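Local coordinates for protein 2-oxoglutarate dehydrogenase E3 component (Thermus thermophilus, PDB 2YQU) that probably oxidises the dihydrolipoyl groups of 2-oxo acid dehydrogenase complexes, passing electrons through a redox-active disulfide and bound FAD to NAD(+), at residues Asp287-Thr292 against Val321-Arg326; Ser338-Tyr341 against Glu345-Ala348; Leu398-Ile403 against Asp409-Ala414. All blocks are in the same frame, centred on the assembly; numbering follows the deposited sequence.

Contact 1 (Asp287-Thr292 against Val321-Arg326); sequences DEHLRT and VEHMVR
His289, in the loop ahead of strand 297-299, lays its side chain over one face of the His323 ring, which projects from the last turn of helix 310-326. The aromatic part is an offset stack, with centroids 4.5 Å apart and planes inclined by 30°. The closest atoms are His289 ND1 and His323 CD2, 3.4 Å apart. A CH-pi contact adds to it: His289 CB sits 3.6 Å from the centroid of the His323 ring, almost on its normal. His323 reaches out this far because its CG stands anti to the backbone N (chi1 -175°), and ND1 of the same ring is hydrogen-bonded to the hydroxyl of Tyr298, which fixes its rotation. Arg291 comes to the ring from another side, at its edge, with CD 3.7 Å from His323 CE1. The guanidinium stands nearly upright to the imidazole, the planes 82° apart, and turns one of its own faces to CE1.

The remaining polar bonds described lie within the loop. Asp287 opens a type I beta turn, and its OD2 takes the amide of His289, 2.9 Å from N, in an Asx turn, and also the amide of Arg291, the two donors arriving from opposite faces of the carboxylate. OD1 of Asp287 meets Arg291 NE at 2.9 Å on its syn side as a salt bridge, while NH2 adds a weak bond to the same oxygen.

One carboxylate thus ties the turn and the guanidinium together, which is consistent with it holding Arg291 beside His323. The join of loop to helix end is a surface contact made by stacking and van der Waals touch, and any effect of the arginine's charge on His323 is probably blunted by its pairing with Asp287.

Contact 2 (Ser338-Tyr341 against Glu345-Ala348); sequences SVVY and EIAA
A beta hairpin of the dimerisation domain, strands 338-340 and 345-350, forms one margin of its five-stranded antiparallel sheet. Ser338 and Ala348 form a hydrogen-bonded pair: Ser338 N gives to Ala348 O at 2.8 Å, and Ala348 N returns a bond to Ser338 O. Val340 and Ile346 form the next, Val340 N lying 2.7 Å from Ile346 O and Ile346 N a longer 3.2 Å from Val340 O. Between them Val339 and Ala347 are a non-hydrogen-bonded pair, where Ala347 CA makes a CA-H...O contact with Ser338 O.

On one face Val340 and Ile346 run alongside each other in the same sense, with their CB atoms 3.8 Å apart; helix 208-221 packs against Ile346. On the other, Val339 CG2 meets Ala347 CB, and Val339 CG1 sits over one face of the Tyr341 ring, displaced from the ring centre. Val339 belongs to an NAD(+) site seen for this protein, although none is bound to this chain here, and Tyr341 touches the bound FAD.

The buried Glu345 carboxylate joins this face to the dimer interface through a salt bridge from OE2 to Arg375 of the second subunit. With an extended chain beyond CG (chi2 -172°), it brings OE2 in plane to the edge of the Tyr341 ring, 3.7 Å from CD2, the carboxylate nearly perpendicular to the ring.

Contact 3 (Leu398-Ile403 against Asp409-Ala414); sequences LGVHGI and DVLAEA
Val400 and Ala414 make the tight end of this strand-helix contact, the methyl of Ala414 fitting against the fork of the valine: CB meets CB at 3.7 Å, and Ala414 CB is equally close to Val400 CG2. Beside them Val400 CG1, held anti to the backbone N (chi1 -173°), leans onward along the strand, toward Gly402, to meet Leu411, 3.9 Å from its CG. Val400 thus bridges two residues one helical turn apart, and Ile386 and Leu441 close in around it.

Toward Gly402 the packing is looser. A CB at Gly402 would face the helix; as it is, Leu411 CD2 meets bare strand backbone, 3.9 Å from Val400 O and 4.1 Å from Gly402 N. The strand and helix segments run almost antiparallel, their axes 9.1 Å apart at closest approach. An alanine in place of Leu411 is likely to open a gap over Gly402 and strip Val400 CG1 of its neighbour on that side.

Away from the helix, His401 points to the other face of the sheet, where NE2 binds Tyr351 O. On the helix side turned from the strand, Ala412 stays partly exposed, and Ala412 and Glu413 pack on Glu413 and Ala412 of the second subunit; Glu413 OE2 is also hydrogen-bonded to His432 of its own chain.

Between these segments, then, the join of helix 407-419 to the sheet of the dimerisation domain is van der Waals packing with no directed bond, and shape fixes the fit, while the polar groups of His401 and Glu413 find their partners off to the sides.

How the contacts relate
The three contacts follow one another along the chain without interleaving. Contact 1 lies at the surface of the FAD-binding part, about 29 Å from each of the others between centres; its helix 310-326 is followed in the chain by strand 338-340, which begins contact 2. Contacts 2 and 3, with centres about 9 Å apart, belong to the dimerisation domain and touch. Strands 345-350 and 397-404 are neighbours in its antiparallel sheet, with a probable hydrogen bond from Ala347 N to Gly402 O, while Ala347 CB packs on Leu411. Both reach the second subunit, so hairpin, sheet and helix link the cofactor side of the domain to the dimer interface.

Contact 1 (Asp287-Thr292 against Val321-Arg326)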
ATOM      1  N   ASP A 287      32.573   9.232  -7.015  1.00 23.32           N
ATOM      2  CA  ASP A 287      32.911   7.812  -6.943  1.00 24.33           C
ATOM      3  C   ASP A 287      31.814   7.063  -6.188  1.00 25.10           C
ATOM      4  O   ASP A 287      30.742   7.610  -5.944  1.00 25.17           O
ATOM      5  CB  ASP A 287      34.314   7.603  -6.335  1.00 24.68           C
ATOM      6  CG  ASP A 287      34.433   8.105  -4.902  1.00 25.43           C
ATOM      7  OD1 ASP A 287      35.559   8.476  -4.506  1.00 26.90           O
ATOM      8  OD2 ASP A 287      33.479   8.167  -4.107  1.00 24.21           O
ATOM      9  N   GLU A 288      32.068   5.806  -5.840  1.00 26.00           N
ATOM     10  CA  GLU A 288      31.042   4.971  -5.216  1.00 26.62           C
ATOM     11  C   GLU A 288      30.709   5.362  -3.771  1.00 25.98           C
ATOM     12  O   GLU A 288      29.716   4.893  -3.223  1.00 26.38           O
ATOM     13  CB  GLU A 288      31.418   3.485  -5.295  1.00 27.36           C
ATOM     14  CG  GLU A 288      32.808   3.129  -4.788  1.00 29.43           C
ATOM     15  CD  GLU A 288      33.035   1.626  -4.750  1.00 32.47           C
ATOM     16  OE1 GLU A 288      34.057   1.156  -5.308  1.00 35.08           O
ATOM     17  OE2 GLU A 288      32.185   0.912  -4.164  1.00 33.75           O
ATOM     18  N   HIS A 289      31.533   6.212  -3.160  1.00 25.12           N
ATOM     19  CA  HIS A 289      31.230   6.764  -1.837  1.00 24.30           C
ATOM     20  C   HIS A 289      30.745   8.208  -1.893  1.00 23.13           C
ATOM     21  O   HIS A 289      30.654   8.870  -0.862  1.00 22.66           O
ATOM     22  CB  HIS A 289      32.459   6.656  -0.949  1.00 24.30           C
ATOM     23  CG  HIS A 289      33.015   5.272  -0.891  1.00 26.11           C
ATOM     24  ND1 HIS A 289      32.709   4.391   0.120  1.00 28.80           N
ATOM     25  CD2 HIS A 289      33.829   4.605  -1.740  1.00 27.54           C
ATOM     26  CE1 HIS A 289      33.331   3.245  -0.097  1.00 29.13           C
ATOM     27  NE2 HIS A 289      34.012   3.348  -1.222  1.00 28.29           N
ATOM     28  N   LEU A 290      30.434   8.669  -3.103  1.00 21.91           N
ATOM     29  CA  LEU A 290      29.894  10.002  -3.375  1.00 21.23           C
ATOM     30  C   LEU A 290      30.919  11.123  -3.179  1.00 20.57           C
ATOM     31  O   LEU A 290      30.552  12.283  -3.053  1.00 19.86           O
ATOM     32  CB  LEU A 290      28.610  10.254  -2.571  1.00 20.74           C
ATOM     33  CG  LEU A 290      27.540   9.197  -2.858  1.00 21.11           C
ATOM     34  CD1 LEU A 290      26.547   9.091  -1.731  1.00 20.68           C
ATOM     35  CD2 LEU A 290      26.848   9.494  -4.190  1.00 20.54           C
ATOM     36  N   ARG A 291      32.206  10.777  -3.176  1.00 20.25           N
ATOM     37  CA  ARG A 291      33.261  11.786  -3.136  1.00 20.08           C
ATOM     38  C   ARG A 291      33.526  12.310  -4.539  1.00 20.04           C
ATOM     39  O   ARG A 291      33.584  11.539  -5.499  1.00 19.06           O
ATOM     40  CB  ARG A 291      34.580  11.203  -2.620  1.00 20.34           C
ATOM     41  CG  ARG A 291      34.573  10.686  -1.214  1.00 20.44           C
ATOM     42  CD  ARG A 291      35.862   9.925  -0.870  1.00 21.86           C
ATOM     43  NE  ARG A 291      35.976   8.694  -1.654  1.00 23.46           N
ATOM     44  CZ  ARG A 291      36.869   7.724  -1.435  1.00 24.99           C
ATOM     45  NH1 ARG A 291      37.733   7.797  -0.433  1.00 25.53           N
ATOM     46  NH2 ARG A 291      36.883   6.660  -2.224  1.00 25.65           N
ATOM     47  N   THR A 292      33.736  13.615  -4.648  1.00 19.95           N
ATOM     48  CA  THR A 292      34.264  14.198  -5.872  1.00 20.12           C
ATOM     49  C   THR A 292      35.749  13.859  -5.929  1.00 21.16           C
ATOM     50  O   THR A 292      36.262  13.123  -5.068  1.00 20.50           O
ATOM     51  CB  THR A 292      34.086  15.733  -5.894  1.00 20.13           C
ATOM     52  OG1 THR A 292      34.867  16.323  -4.844  1.00 19.04           O
ATOM     53  CG2 THR A 292      32.646  16.150  -5.587  1.00 19.51           C
ATOM     54  N   VAL A 321      27.418  11.163   4.453  1.00 16.61           N
ATOM     55  CA  VAL A 321      27.809  11.627   5.789  1.00 17.08           C
ATOM     56  C   VAL A 321      28.258  10.466   6.672  1.00 17.59           C
ATOM     57  O   VAL A 321      29.131  10.622   7.515  1.00 17.86           O
ATOM     58  CB  VAL A 321      26.714  12.490   6.482  1.00 17.17           C
ATOM     59  CG1 VAL A 321      26.384  13.715   5.629  1.00 17.23           C
ATOM     60  CG2 VAL A 321      25.464  11.696   6.798  1.00 17.62           C
ATOM     61  N   GLU A 322      27.670   9.296   6.466  1.00 18.02           N
ATOM     62  CA  GLU A 322      28.135   8.094   7.146  1.00 18.74           C
ATOM     63  C   GLU A 322      29.553   7.713   6.696  1.00 18.90           C
ATOM     64  O   GLU A 322      30.332   7.199   7.490  1.00 19.37           O
ATOM     65  CB  GLU A 322      27.143   6.951   6.927  1.00 19.03           C
ATOM     66  CG  GLU A 322      25.899   7.112   7.784  1.00 19.94           C
ATOM     67  CD  GLU A 322      24.927   5.950   7.693  1.00 22.20           C
ATOM     68  OE1 GLU A 322      23.958   5.949   8.484  1.00 20.97           O
ATOM     69  OE2 GLU A 322      25.117   5.047   6.838  1.00 23.37           O
ATOM     70  N   HIS A 323      29.893   7.992   5.440  1.00 18.75           N
ATOM     71  CA  HIS A 323      31.252   7.743   4.947  1.00 18.94           C
ATOM     72  C   HIS A 323      32.236   8.746   5.541  1.00 19.03           C
ATOM     73  O   HIS A 323      33.347   8.380   5.907  1.00 19.07           O
ATOM     74  CB  HIS A 323      31.319   7.818   3.426  1.00 18.74           C
ATOM     75  CG  HIS A 323      32.656   7.449   2.867  1.00 19.36           C
ATOM     76  ND1 HIS A 323      33.472   8.355   2.226  1.00 20.75           N
ATOM     77  CD2 HIS A 323      33.336   6.279   2.886  1.00 20.77           C
ATOM     78  CE1 HIS A 323      34.586   7.750   1.846  1.00 22.14           C
ATOM     79  NE2 HIS A 323      34.525   6.488   2.232  1.00 21.55           N
ATOM     80  N   MET A 324      31.818  10.001   5.634  1.00 19.11           N
ATOM     81  CA  MET A 324      32.632  11.047   6.253  1.00 19.42           C
ATOM     82  C   MET A 324      33.083  10.628   7.657  1.00 20.15           C
ATOM     83  O   MET A 324      34.254  10.746   8.000  1.00 20.46           O
ATOM     84  CB  MET A 324      31.844  12.360   6.361  1.00 19.17           C
ATOM     85  CG  MET A 324      31.601  13.062   5.051  1.00 18.74           C
ATOM     86  SD  MET A 324      30.395  14.367   5.240  1.00 17.71           S
ATOM     87  CE  MET A 324      29.889  14.613   3.545  1.00 17.90           C
ATOM     88  N   VAL A 325      32.148  10.136   8.458  1.00 21.06           N
ATOM     89  CA  VAL A 325      32.408   9.866   9.878  1.00 21.96           C
ATOM     90  C   VAL A 325      33.023   8.478  10.110  1.00 22.90           C
ATOM     91  O   VAL A 325      33.949   8.337  10.906  1.00 22.72           O
ATOM     92  CB  VAL A 325      31.117  10.040  10.709  1.00 22.15           C
ATOM     93  CG1 VAL A 325      31.329   9.634  12.181  1.00 22.28           C
ATOM     94  CG2 VAL A 325      30.617  11.481  10.615  1.00 21.96           C
ATOM     95  N   ARG A 326      32.513   7.464   9.411  1.00 23.59           N
ATOM     96  CA  ARG A 326      32.881   6.068   9.679  1.00 24.57           C
ATOM     97  C   ARG A 326      33.800   5.433   8.630  1.00 24.67           C
ATOM     98  O   ARG A 326      34.382   4.376   8.875  1.00 24.76           O
ATOM     99  CB  ARG A 326      31.622   5.211   9.813  1.00 24.92           C
ATOM    100  CG  ARG A 326      30.668   5.633  10.913  1.00 26.75           C
ATOM    101  CD  ARG A 326      29.280   5.025  10.767  1.00 29.22           C
ATOM    102  NE  ARG A 326      28.440   5.241  11.943  1.00 31.30           N
ATOM    103  CZ  ARG A 326      27.158   4.881  12.019  1.00 32.91           C
ATOM    104  NH1 ARG A 326      26.557   4.276  10.996  1.00 34.52           N
ATOM    105  NH2 ARG A 326      26.473   5.121  13.128  1.00 34.30           N
TER

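Contact 2 (Ser338-Tyr341 against Glu345-Ala348)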
ATOM      1  N   SER A 338      10.930   3.846  -8.454  1.00 15.41           N
ATOM      2  CA  SER A 338      10.537   5.034  -9.189  1.00 15.36           C
ATOM      3  C   SER A 338       9.045   4.897  -9.462  1.00 14.99           C
ATOM      4  O   SER A 338       8.600   3.883  -9.998  1.00 15.28           O
ATOM      5  CB  SER A 338      11.337   5.152 -10.483  1.00 15.56           C
ATOM      6  OG  SER A 338      10.924   6.288 -11.222  1.00 16.73           O
ATOM      7  N   VAL A 339       8.278   5.908  -9.074  1.00 14.70           N
ATOM      8  CA  VAL A 339       6.817   5.834  -9.092  1.00 14.55           C
ATOM      9  C   VAL A 339       6.214   7.055  -9.775  1.00 14.32           C
ATOM     10  O   VAL A 339       6.732   8.158  -9.655  1.00 15.11           O
ATOM     11  CB  VAL A 339       6.247   5.732  -7.651  1.00 14.65           C
ATOM     12  CG1 VAL A 339       4.742   5.464  -7.665  1.00 14.05           C
ATOM     13  CG2 VAL A 339       6.982   4.656  -6.870  1.00 14.63           C
ATOM     14  N   VAL A 340       5.116   6.836 -10.488  1.00 13.68           N
ATOM     15  CA  VAL A 340       4.319   7.891 -11.086  1.00 13.42           C
ATOM     16  C   VAL A 340       2.982   7.903 -10.356  1.00 13.68           C
ATOM     17  O   VAL A 340       2.302   6.877 -10.301  1.00 13.51           O
ATOM     18  CB  VAL A 340       4.073   7.620 -12.583  1.00 13.37           C
ATOM     19  CG1 VAL A 340       3.336   8.787 -13.228  1.00 13.19           C
ATOM     20  CG2 VAL A 340       5.393   7.311 -13.309  1.00 13.71           C
ATOM     21  N   TYR A 341       2.598   9.052  -9.810  1.00 13.87           N
ATOM     22  CA  TYR A 341       1.478   9.132  -8.853  1.00 14.17           C
ATOM     23  C   TYR A 341       0.147   9.548  -9.495  1.00 14.83           C
ATOM     24  O   TYR A 341      -0.695  10.214  -8.885  1.00 15.32           O
ATOM     25  CB  TYR A 341       1.866  10.036  -7.694  1.00 13.86           C
ATOM     26  CG  TYR A 341       2.967   9.405  -6.880  1.00 14.25           C
ATOM     27  CD1 TYR A 341       4.275   9.866  -6.953  1.00 13.98           C
ATOM     28  CD2 TYR A 341       2.709   8.286  -6.100  1.00 14.39           C
ATOM     29  CE1 TYR A 341       5.294   9.251  -6.220  1.00 14.50           C
ATOM     30  CE2 TYR A 341       3.717   7.671  -5.375  1.00 14.66           C
ATOM     31  CZ  TYR A 341       4.997   8.171  -5.426  1.00 13.38           C
ATOM     32  OH  TYR A 341       5.977   7.531  -4.702  1.00 14.55           O
ATOM     33  N   GLU A 345      -1.355   4.148 -10.563  1.00 14.44           N
ATOM     34  CA  GLU A 345       0.068   4.393 -10.360  1.00 14.46           C
ATOM     35  C   GLU A 345       0.881   3.520 -11.314  1.00 14.00           C
ATOM     36  O   GLU A 345       0.404   2.517 -11.835  1.00 13.70           O
ATOM     37  CB  GLU A 345       0.479   4.178  -8.892  1.00 14.06           C
ATOM     38  CG  GLU A 345      -0.207   5.167  -7.961  1.00 14.84           C
ATOM     39  CD  GLU A 345       0.262   5.166  -6.516  1.00 15.18           C
ATOM     40  OE1 GLU A 345       1.064   4.307  -6.084  1.00 13.54           O
ATOM     41  OE2 GLU A 345      -0.190   6.067  -5.787  1.00 16.79           O
ATOM     42  N   ILE A 346       2.110   3.949 -11.561  1.00 14.41           N
ATOM     43  CA  ILE A 346       3.029   3.277 -12.464  1.00 14.34           C
ATOM     44  C   ILE A 346       4.338   3.201 -11.699  1.00 14.36           C
ATOM     45  O   ILE A 346       4.760   4.196 -11.106  1.00 14.13           O
ATOM     46  CB  ILE A 346       3.176   4.108 -13.761  1.00 14.63           C
ATOM     47  CG1 ILE A 346       1.792   4.437 -14.355  1.00 15.30           C
ATOM     48  CG2 ILE A 346       4.032   3.394 -14.764  1.00 15.24           C
ATOM     49  CD1 ILE A 346       1.806   5.479 -15.426  1.00 16.79           C
ATOM     50  N   ALA A 347       4.992   2.052 -11.682  1.00 14.55           N
ATOM     51  CA  ALA A 347       6.230   1.941 -10.903  1.00 14.65           C
ATOM     52  C   ALA A 347       7.256   0.942 -11.430  1.00 14.80           C
ATOM     53  O   ALA A 347       6.936   0.017 -12.166  1.00 15.09           O
ATOM     54  CB  ALA A 347       5.907   1.645  -9.452  1.00 14.86           C
ATOM     55  N   ALA A 348       8.500   1.163 -11.021  1.00 14.67           N
ATOM     56  CA  ALA A 348       9.623   0.302 -11.351  1.00 14.78           C
ATOM     57  C   ALA A 348      10.598   0.258 -10.191  1.00 14.47           C
ATOM     58  O   ALA A 348      10.859   1.259  -9.542  1.00 14.73           O
ATOM     59  CB  ALA A 348      10.335   0.804 -12.582  1.00 14.43           C
TER

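Contact 3 (Leu398-Ile403 against Asp409-Ala414)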
ATOM      1  N   LEU A 398      15.357  -9.688  -9.567  1.00 15.32           N
ATOM      2  CA  LEU A 398      16.158  -8.696 -10.286  1.00 15.55           C
ATOM      3  C   LEU A 398      15.428  -7.375 -10.476  1.00 14.92           C
ATOM      4  O   LEU A 398      16.071  -6.327 -10.563  1.00 14.86           O
ATOM      5  CB  LEU A 398      16.586  -9.251 -11.644  1.00 16.14           C
ATOM      6  CG  LEU A 398      17.468 -10.500 -11.586  1.00 17.82           C
ATOM      7  CD1 LEU A 398      17.612 -11.101 -12.963  1.00 17.79           C
ATOM      8  CD2 LEU A 398      18.822 -10.170 -10.991  1.00 19.59           C
ATOM      9  N   GLY A 399      14.102  -7.423 -10.537  1.00 14.31           N
ATOM     10  CA  GLY A 399      13.291  -6.229 -10.688  1.00 14.20           C
ATOM     11  C   GLY A 399      11.804  -6.498 -10.530  1.00 14.18           C
ATOM     12  O   GLY A 399      11.354  -7.615 -10.722  1.00 13.81           O
ATOM     13  N   VAL A 400      11.052  -5.469 -10.149  1.00 13.85           N
ATOM     14  CA  VAL A 400       9.604  -5.555 -10.043  1.00 14.56           C
ATOM     15  C   VAL A 400       8.992  -4.307 -10.672  1.00 14.38           C
ATOM     16  O   VAL A 400       9.480  -3.193 -10.494  1.00 14.40           O
ATOM     17  CB  VAL A 400       9.129  -5.725  -8.571  1.00 14.32           C
ATOM     18  CG1 VAL A 400       7.616  -5.978  -8.514  1.00 14.68           C
ATOM     19  CG2 VAL A 400       9.895  -6.857  -7.886  1.00 14.75           C
ATOM     20  N   HIS A 401       7.941  -4.506 -11.451  1.00 14.72           N
ATOM     21  CA  HIS A 401       7.370  -3.444 -12.258  1.00 15.42           C
ATOM     22  C   HIS A 401       5.861  -3.601 -12.321  1.00 15.32           C
ATOM     23  O   HIS A 401       5.342  -4.714 -12.345  1.00 15.60           O
ATOM     24  CB  HIS A 401       7.920  -3.504 -13.681  1.00 15.86           C
ATOM     25  CG  HIS A 401       9.414  -3.560 -13.769  1.00 18.56           C
ATOM     26  ND1 HIS A 401      10.117  -2.807 -14.674  1.00 25.45           N
ATOM     27  CD2 HIS A 401      10.336  -4.306 -13.114  1.00 21.75           C
ATOM     28  CE1 HIS A 401      11.406  -3.069 -14.560  1.00 25.67           C
ATOM     29  NE2 HIS A 401      11.568  -3.962 -13.606  1.00 20.47           N
ATOM     30  N   GLY A 402       5.144  -2.494 -12.368  1.00 14.83           N
ATOM     31  CA  GLY A 402       3.710  -2.597 -12.416  1.00 14.63           C
ATOM     32  C   GLY A 402       3.002  -1.343 -12.820  1.00 14.36           C
ATOM     33  O   GLY A 402       3.583  -0.263 -12.897  1.00 14.41           O
ATOM     34  N   ILE A 403       1.727  -1.526 -13.104  1.00 14.11           N
ATOM     35  CA  ILE A 403       0.799  -0.437 -13.318  1.00 13.55           C
ATOM     36  C   ILE A 403      -0.555  -0.855 -12.761  1.00 13.77           C
ATOM     37  O   ILE A 403      -1.014  -1.973 -13.003  1.00 13.10           O
ATOM     38  CB  ILE A 403       0.712  -0.059 -14.813  1.00 13.84           C
ATOM     39  CG1 ILE A 403      -0.323   1.050 -15.021  1.00 13.53           C
ATOM     40  CG2 ILE A 403       0.412  -1.285 -15.689  1.00 13.72           C
ATOM     41  CD1 ILE A 403      -0.304   1.637 -16.418  1.00 13.65           C
ATOM     42  N   ASP A 409       2.320   1.812  -3.665  1.00 12.61           N
ATOM     43  CA  ASP A 409       2.193   1.303  -2.298  1.00 12.94           C
ATOM     44  C   ASP A 409       2.515  -0.185  -2.231  1.00 12.31           C
ATOM     45  O   ASP A 409       3.150  -0.649  -1.295  1.00 12.79           O
ATOM     46  CB  ASP A 409       0.786   1.518  -1.749  1.00 13.08           C
ATOM     47  CG  ASP A 409       0.429   2.978  -1.579  1.00 15.31           C
ATOM     48  OD1 ASP A 409       1.339   3.844  -1.500  1.00 15.12           O
ATOM     49  OD2 ASP A 409      -0.762   3.346  -1.502  1.00 19.44           O
ATOM     50  N   VAL A 410       2.050  -0.937  -3.217  1.00 12.74           N
ATOM     51  CA  VAL A 410       2.296  -2.370  -3.263  1.00 12.54           C
ATOM     52  C   VAL A 410       3.784  -2.647  -3.455  1.00 12.54           C
ATOM     53  O   VAL A 410       4.347  -3.536  -2.801  1.00 12.68           O
ATOM     54  CB  VAL A 410       1.473  -3.058  -4.390  1.00 12.57           C
ATOM     55  CG1 VAL A 410       1.860  -4.525  -4.536  1.00 13.21           C
ATOM     56  CG2 VAL A 410      -0.023  -2.931  -4.095  1.00 12.65           C
ATOM     57  N   LEU A 411       4.434  -1.869  -4.317  1.00 12.53           N
ATOM     58  CA  LEU A 411       5.831  -2.137  -4.648  1.00 13.01           C
ATOM     59  C   LEU A 411       6.814  -1.629  -3.589  1.00 13.03           C
ATOM     60  O   LEU A 411       8.014  -1.862  -3.721  1.00 13.60           O
ATOM     61  CB  LEU A 411       6.185  -1.585  -6.033  1.00 12.86           C
ATOM     62  CG  LEU A 411       6.196  -2.599  -7.164  1.00 13.56           C
ATOM     63  CD1 LEU A 411       4.911  -3.409  -7.166  1.00 12.99           C
ATOM     64  CD2 LEU A 411       6.412  -1.894  -8.495  1.00 14.87           C
ATOM     65  N   ALA A 412       6.318  -0.958  -2.545  1.00 13.38           N
ATOM     66  CA  ALA A 412       7.106  -0.719  -1.341  1.00 12.96           C
ATOM     67  C   ALA A 412       7.674  -2.024  -0.813  1.00 12.96           C
ATOM     68  O   ALA A 412       8.835  -2.090  -0.442  1.00 12.81           O
ATOM     69  CB  ALA A 412       6.279  -0.027  -0.266  1.00 13.25           C
ATOM     70  N   GLU A 413       6.839  -3.055  -0.781  1.00 12.20           N
ATOM     71  CA  GLU A 413       7.265  -4.388  -0.379  1.00 12.94           C
ATOM     72  C   GLU A 413       8.302  -4.999  -1.329  1.00 12.84           C
ATOM     73  O   GLU A 413       9.213  -5.714  -0.890  1.00 12.79           O
ATOM     74  CB  GLU A 413       6.042  -5.297  -0.303  1.00 12.51           C
ATOM     75  CG  GLU A 413       6.298  -6.609   0.393  1.00 13.58           C
ATOM     76  CD  GLU A 413       5.176  -7.589   0.203  1.00 14.84           C
ATOM     77  OE1 GLU A 413       4.021  -7.153  -0.008  1.00 15.21           O
ATOM     78  OE2 GLU A 413       5.456  -8.795   0.259  1.00 16.03           O
ATOM     79  N   ALA A 414       8.150  -4.736  -2.621  1.00 12.84           N
ATOM     80  CA  ALA A 414       9.072  -5.231  -3.639  1.00 13.02           C
ATOM     81  C   ALA A 414      10.454  -4.620  -3.476  1.00 12.88           C
ATOM     82  O   ALA A 414      11.472  -5.307  -3.615  1.00 13.57           O
ATOM     83  CB  ALA A 414       8.537  -4.929  -5.031  1.00 12.68           C
TER